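Local coordinates for FLAP endonuclease-1 protein (Methanocaldococcus jannaschii, PDB 1A76) that cuts the displaced 5'-flaps of Okazaki fragments as a structure-specific, magnesium-dependent endonuclease and 5'-3' exonuclease in DNA replication and repair, at residues Phe16-Asp27 and His67-Val78. Sequence-based numbering, arbitrary orientation.
Sequences FEDLKGKKVAID and HLLENDITPIWV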
loop_
_atom_site.group_PDB
_atom_site.type_symbol
_atom_site.label_atom_id
_atom_site.label_comp_id
_atom_site.label_asym_id
_atom_site.label_seq_id
_atom_site.Cartn_x
_atom_site.Cartn_y
_atom_site.Cartn_z
ATOM N N PHE A 16 -13.612 -0.551 15.779
ATOM C CA PHE A 16 -13.724 0.622 14.919
ATOM C C PHE A 16 -13.919 1.855 15.801
ATOM O O PHE A 16 -13.480 2.955 15.466
ATOM C CB PHE A 16 -14.919 0.462 13.971
ATOM C CG PHE A 16 -14.775 1.191 12.666
ATOM C CD1 PHE A 16 -13.533 1.358 12.071
ATOM C CD2 PHE A 16 -15.898 1.708 12.028
ATOM C CE1 PHE A 16 -13.411 2.030 10.857
ATOM C CE2 PHE A 16 -15.792 2.382 10.816
ATOM C CZ PHE A 16 -14.546 2.545 10.228
ATOM N N GLU A 17 -14.566 1.662 16.945
ATOM C CA GLU A 17 -14.818 2.767 17.864
ATOM C C GLU A 17 -13.540 3.379 18.430
ATOM O O GLU A 17 -13.408 4.599 18.501
ATOM C CB GLU A 17 -15.700 2.301 19.027
ATOM C CG GLU A 17 -15.983 3.382 20.067
ATOM C CD GLU A 17 -15.218 3.173 21.362
ATOM O OE1 GLU A 17 -15.632 2.311 22.170
ATOM O OE2 GLU A 17 -14.202 3.876 21.576
ATOM N N ASP A 18 -12.604 2.530 18.839
ATOM C CA ASP A 18 -11.361 3.019 19.415
ATOM C C ASP A 18 -10.433 3.610 18.354
ATOM O O ASP A 18 -9.346 4.081 18.657
ATOM C CB ASP A 18 -10.653 1.897 20.186
ATOM C CG ASP A 18 -11.376 1.532 21.484
ATOM O OD1 ASP A 18 -12.299 2.268 21.888
ATOM O OD2 ASP A 18 -11.024 0.506 22.102
ATOM N N LEU A 19 -10.881 3.582 17.107
ATOM C CA LEU A 19 -10.117 4.126 15.989
ATOM C C LEU A 19 -10.705 5.504 15.644
ATOM O O LEU A 19 -10.169 6.243 14.811
ATOM C CB LEU A 19 -10.255 3.186 14.793
ATOM C CG LEU A 19 -9.071 2.460 14.155
ATOM C CD1 LEU A 19 -7.879 2.456 15.069
ATOM C CD2 LEU A 19 -9.508 1.042 13.775
ATOM N N LYS A 20 -11.823 5.833 16.285
ATOM C CA LYS A 20 -12.503 7.105 16.044
ATOM C C LYS A 20 -11.631 8.329 16.324
ATOM O O LYS A 20 -10.936 8.395 17.340
ATOM C CB LYS A 20 -13.775 7.189 16.894
ATOM C CG LYS A 20 -14.896 8.008 16.260
ATOM C CD LYS A 20 -15.538 8.950 17.275
ATOM C CE LYS A 20 -15.929 10.294 16.651
ATOM N NZ LYS A 20 -14.890 11.349 16.853
ATOM N N GLY A 21 -11.671 9.294 15.406
ATOM C CA GLY A 21 -10.907 10.519 15.568
ATOM C C GLY A 21 -9.450 10.466 15.142
ATOM O O GLY A 21 -8.731 11.462 15.278
ATOM N N LYS A 22 -9.000 9.323 14.629
ATOM C CA LYS A 22 -7.609 9.186 14.215
ATOM C C LYS A 22 -7.369 9.566 12.759
ATOM O O LYS A 22 -8.258 9.463 11.911
ATOM C CB LYS A 22 -7.119 7.747 14.426
ATOM C CG LYS A 22 -7.024 7.274 15.890
ATOM C CD LYS A 22 -6.353 8.305 16.802
ATOM C CE LYS A 22 -5.803 7.643 18.068
ATOM N NZ LYS A 22 -6.066 8.445 19.309
ATOM N N LYS A 23 -6.159 10.029 12.481
ATOM C CA LYS A 23 -5.769 10.371 11.123
ATOM C C LYS A 23 -4.948 9.165 10.667
ATOM O O LYS A 23 -4.204 8.589 11.470
ATOM C CB LYS A 23 -4.884 11.618 11.116
ATOM C CG LYS A 23 -5.606 12.918 11.493
ATOM C CD LYS A 23 -4.695 14.119 11.264
ATOM C CE LYS A 23 -4.912 15.206 12.311
ATOM N NZ LYS A 23 -4.500 16.552 11.810
ATOM N N VAL A 24 -5.090 8.763 9.406
ATOM C CA VAL A 24 -4.319 7.617 8.908
ATOM C C VAL A 24 -3.802 7.842 7.497
ATOM O O VAL A 24 -4.433 8.533 6.702
ATOM C CB VAL A 24 -5.163 6.303 8.852
ATOM C CG1 VAL A 24 -5.358 5.738 10.256
ATOM C CG2 VAL A 24 -6.530 6.565 8.166
ATOM N N ALA A 25 -2.651 7.255 7.192
ATOM C CA ALA A 25 -2.098 7.341 5.847
ATOM C C ALA A 25 -2.413 5.976 5.239
ATOM O O ALA A 25 -1.988 4.946 5.757
ATOM C CB ALA A 25 -0.589 7.576 5.893
ATOM N N ILE A 26 -3.187 5.962 4.164
ATOM C CA ILE A 26 -3.541 4.701 3.530
ATOM C C ILE A 26 -2.558 4.271 2.446
ATOM O O ILE A 26 -2.248 5.043 1.544
ATOM C CB ILE A 26 -4.932 4.760 2.875
ATOM C CG1 ILE A 26 -6.009 4.976 3.935
ATOM C CG2 ILE A 26 -5.205 3.440 2.135
ATOM C CD1 ILE A 26 -7.335 5.363 3.364
ATOM N N ASP A 27 -2.069 3.036 2.538
ATOM C CA ASP A 27 -1.177 2.513 1.511
ATOM C C ASP A 27 -2.092 2.274 0.304
ATOM O O ASP A 27 -2.786 1.252 0.221
ATOM C CB ASP A 27 -0.542 1.197 1.954
ATOM C CG ASP A 27 0.383 0.621 0.897
ATOM O OD1 ASP A 27 0.137 0.842 -0.310
ATOM O OD2 ASP A 27 1.356 -0.055 1.272
ATOM N N HIS A 67 -16.920 5.270 4.536
ATOM C CA HIS A 67 -17.135 4.412 5.700
ATOM C C HIS A 67 -16.204 4.860 6.840
ATOM O O HIS A 67 -16.607 4.953 8.001
ATOM C CB HIS A 67 -16.867 2.953 5.286
ATOM C CG HIS A 67 -16.761 1.988 6.427
ATOM N ND1 HIS A 67 -17.822 1.687 7.254
ATOM C CD2 HIS A 67 -15.727 1.218 6.847
ATOM C CE1 HIS A 67 -17.448 0.774 8.133
ATOM N NE2 HIS A 67 -16.180 0.472 7.907
ATOM N N LEU A 68 -14.961 5.157 6.479
ATOM C CA LEU A 68 -13.941 5.614 7.419
ATOM C C LEU A 68 -14.293 6.997 7.992
ATOM O O LEU A 68 -14.217 7.222 9.203
ATOM C CB LEU A 68 -12.584 5.688 6.702
ATOM C CG LEU A 68 -11.473 4.669 7.001
ATOM C CD1 LEU A 68 -12.041 3.310 7.323
ATOM C CD2 LEU A 68 -10.531 4.601 5.802
ATOM N N LEU A 69 -14.688 7.918 7.118
ATOM C CA LEU A 69 -15.039 9.276 7.544
ATOM C C LEU A 69 -16.282 9.341 8.425
ATOM O O LEU A 69 -16.424 10.257 9.248
ATOM C CB LEU A 69 -15.232 10.174 6.324
ATOM C CG LEU A 69 -13.952 10.647 5.634
ATOM C CD1 LEU A 69 -14.321 11.332 4.326
ATOM C CD2 LEU A 69 -13.174 11.595 6.554
ATOM N N GLU A 70 -17.190 8.388 8.251
ATOM C CA GLU A 70 -18.399 8.351 9.058
ATOM C C GLU A 70 -18.016 8.028 10.501
ATOM O O GLU A 70 -18.770 8.311 11.434
ATOM C CB GLU A 70 -19.356 7.283 8.534
ATOM C CG GLU A 70 -20.303 7.769 7.444
ATOM C CD GLU A 70 -21.130 6.645 6.842
ATOM O OE1 GLU A 70 -20.574 5.547 6.615
ATOM O OE2 GLU A 70 -22.338 6.862 6.595
ATOM N N ASN A 71 -16.839 7.427 10.672
ATOM C CA ASN A 71 -16.341 7.064 11.995
ATOM C C ASN A 71 -15.220 7.987 12.441
ATOM O O ASN A 71 -14.361 7.596 13.225
ATOM C CB ASN A 71 -15.830 5.626 12.001
ATOM C CG ASN A 71 -16.269 4.868 13.231
ATOM O OD1 ASN A 71 -17.031 3.902 13.139
ATOM N ND2 ASN A 71 -15.800 5.307 14.398
ATOM N N ASP A 72 -15.241 9.214 11.938
ATOM C CA ASP A 72 -14.237 10.214 12.266
ATOM C C ASP A 72 -12.787 9.775 12.019
ATOM O O ASP A 72 -11.864 10.223 12.710
ATOM C CB ASP A 72 -14.402 10.684 13.718
ATOM C CG ASP A 72 -13.701 12.003 13.979
ATOM O OD1 ASP A 72 -13.317 12.669 12.995
ATOM O OD2 ASP A 72 -13.522 12.378 15.154
ATOM N N ILE A 73 -12.583 8.893 11.042
ATOM C CA ILE A 73 -11.228 8.472 10.691
ATOM C C ILE A 73 -10.908 9.270 9.446
ATOM O O ILE A 73 -11.534 9.070 8.395
ATOM C CB ILE A 73 -11.129 6.985 10.345
ATOM C CG1 ILE A 73 -11.223 6.146 11.619
ATOM C CG2 ILE A 73 -9.791 6.711 9.642
ATOM C CD1 ILE A 73 -11.773 4.756 11.399
ATOM N N THR A 74 -9.958 10.191 9.570
ATOM C CA THR A 74 -9.568 11.036 8.446
ATOM C C THR A 74 -8.389 10.420 7.705
ATOM O O THR A 74 -7.269 10.373 8.225
ATOM C CB THR A 74 -9.187 12.441 8.933
ATOM O OG1 THR A 74 -10.346 13.072 9.482
ATOM C CG2 THR A 74 -8.655 13.279 7.794
ATOM N N PRO A 75 -8.631 9.923 6.482
ATOM C CA PRO A 75 -7.550 9.313 5.718
ATOM C C PRO A 75 -6.899 10.213 4.672
ATOM O O PRO A 75 -7.495 11.174 4.160
ATOM C CB PRO A 75 -8.239 8.124 5.062
ATOM C CG PRO A 75 -9.655 8.663 4.773
ATOM C CD PRO A 75 -9.908 9.817 5.749
ATOM N N ILE A 76 -5.647 9.895 4.380
ATOM C CA ILE A 76 -4.909 10.582 3.346
ATOM C C ILE A 76 -4.365 9.403 2.546
ATOM O O ILE A 76 -3.742 8.496 3.106
ATOM C CB ILE A 76 -3.760 11.464 3.909
ATOM C CG1 ILE A 76 -2.971 12.061 2.743
ATOM C CG2 ILE A 76 -2.862 10.650 4.840
ATOM C CD1 ILE A 76 -2.506 13.488 2.963
ATOM N N TRP A 77 -4.638 9.400 1.245
ATOM C CA TRP A 77 -4.202 8.319 0.379
ATOM C C TRP A 77 -2.777 8.527 -0.123
ATOM O O TRP A 77 -2.401 9.619 -0.554
ATOM C CB TRP A 77 -5.171 8.186 -0.804
ATOM C CG TRP A 77 -6.464 7.541 -0.422
ATOM C CD1 TRP A 77 -7.464 8.087 0.340
ATOM C CD2 TRP A 77 -6.891 6.215 -0.754
ATOM N NE1 TRP A 77 -8.480 7.179 0.498
ATOM C CE2 TRP A 77 -8.157 6.023 -0.162
ATOM C CE3 TRP A 77 -6.324 5.166 -1.497
ATOM C CZ2 TRP A 77 -8.873 4.822 -0.288
ATOM C CZ3 TRP A 77 -7.029 3.975 -1.619
ATOM C CH2 TRP A 77 -8.295 3.813 -1.019
ATOM N N VAL A 78 -1.981 7.469 -0.060
ATOM C CA VAL A 78 -0.603 7.539 -0.510
ATOM C C VAL A 78 -0.362 6.585 -1.667
ATOM O O VAL A 78 -0.533 5.365 -1.547
ATOM C CB VAL A 78 0.375 7.206 0.631
ATOM C CG1 VAL A 78 1.784 7.531 0.209
ATOM C CG2 VAL A 78 0.021 7.998 1.865
#
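Val24 and Ile26 trade backbone hydrogen bonds with Thr74, Ile76 and Val78. Each bonds to the residues before and after its partner, the pattern of parallel strands, whose axes lie 27° apart. Val24 N donates to Thr74 O and Val24 O accepts from Ile76 N; Ile26 repeats this with Ile76 O (2.8 Å from Ile26 N) and Val78 N. Thr74 N to Lys22 O begins the series.

Apolar contacts gather on the face carrying Val24, Ile26, Pro75 and Trp77. With CG1 of Ile26 anti to the carbonyl carbon (chi1 -64°) and the chain extended beyond it, CD1 reaches Pro75 CB, a tight 3.4 Å, and sits over the indole, 3.8 Å from the centroid of the Trp77 five-membered ring, a CH-pi contact. Val24 CG2 meets Ile73 CG2 at 3.6 Å.

Ahead of the strands, Phe16 lies nearly parallel to His67 (planes 15° apart, centroids 4.7 Å) but slid so that the rings barely overlap, with Leu68 CD1 at its edge and Ile73 CD1 approaching CE1 obliquely. A serine at Phe16 would probably leave the His67 ring without its aromatic neighbour and open a gap beside Ile73 CD1.

Lys20 NZ and Asp72 OD2 form a salt bridge whose modelled 2.4 Å is doubtfully short; Gly21 N adds a weak bond to Asp72 O. Asp72, at positive phi, is the C-prime residue of a Schellman motif ending helix 56-70: Ile73 N bonds Leu68 O, Asp72 N Leu69 O.

Helices 28-38 and 56-70 join the two strands as a beta-alpha-beta crossover in the PIN-clan N-domain; strands 168-170 and 146-148 flank them. Helix 28-38 packs on Ile26 and Trp77, helix 153-162 on Ala25 and Ile76 across the sheet, where Asp27, a predicted magnesium ligand whose OD1 accepts from Asn30 N to cap helix 28-38, lies near Glu154 and a bound manganese.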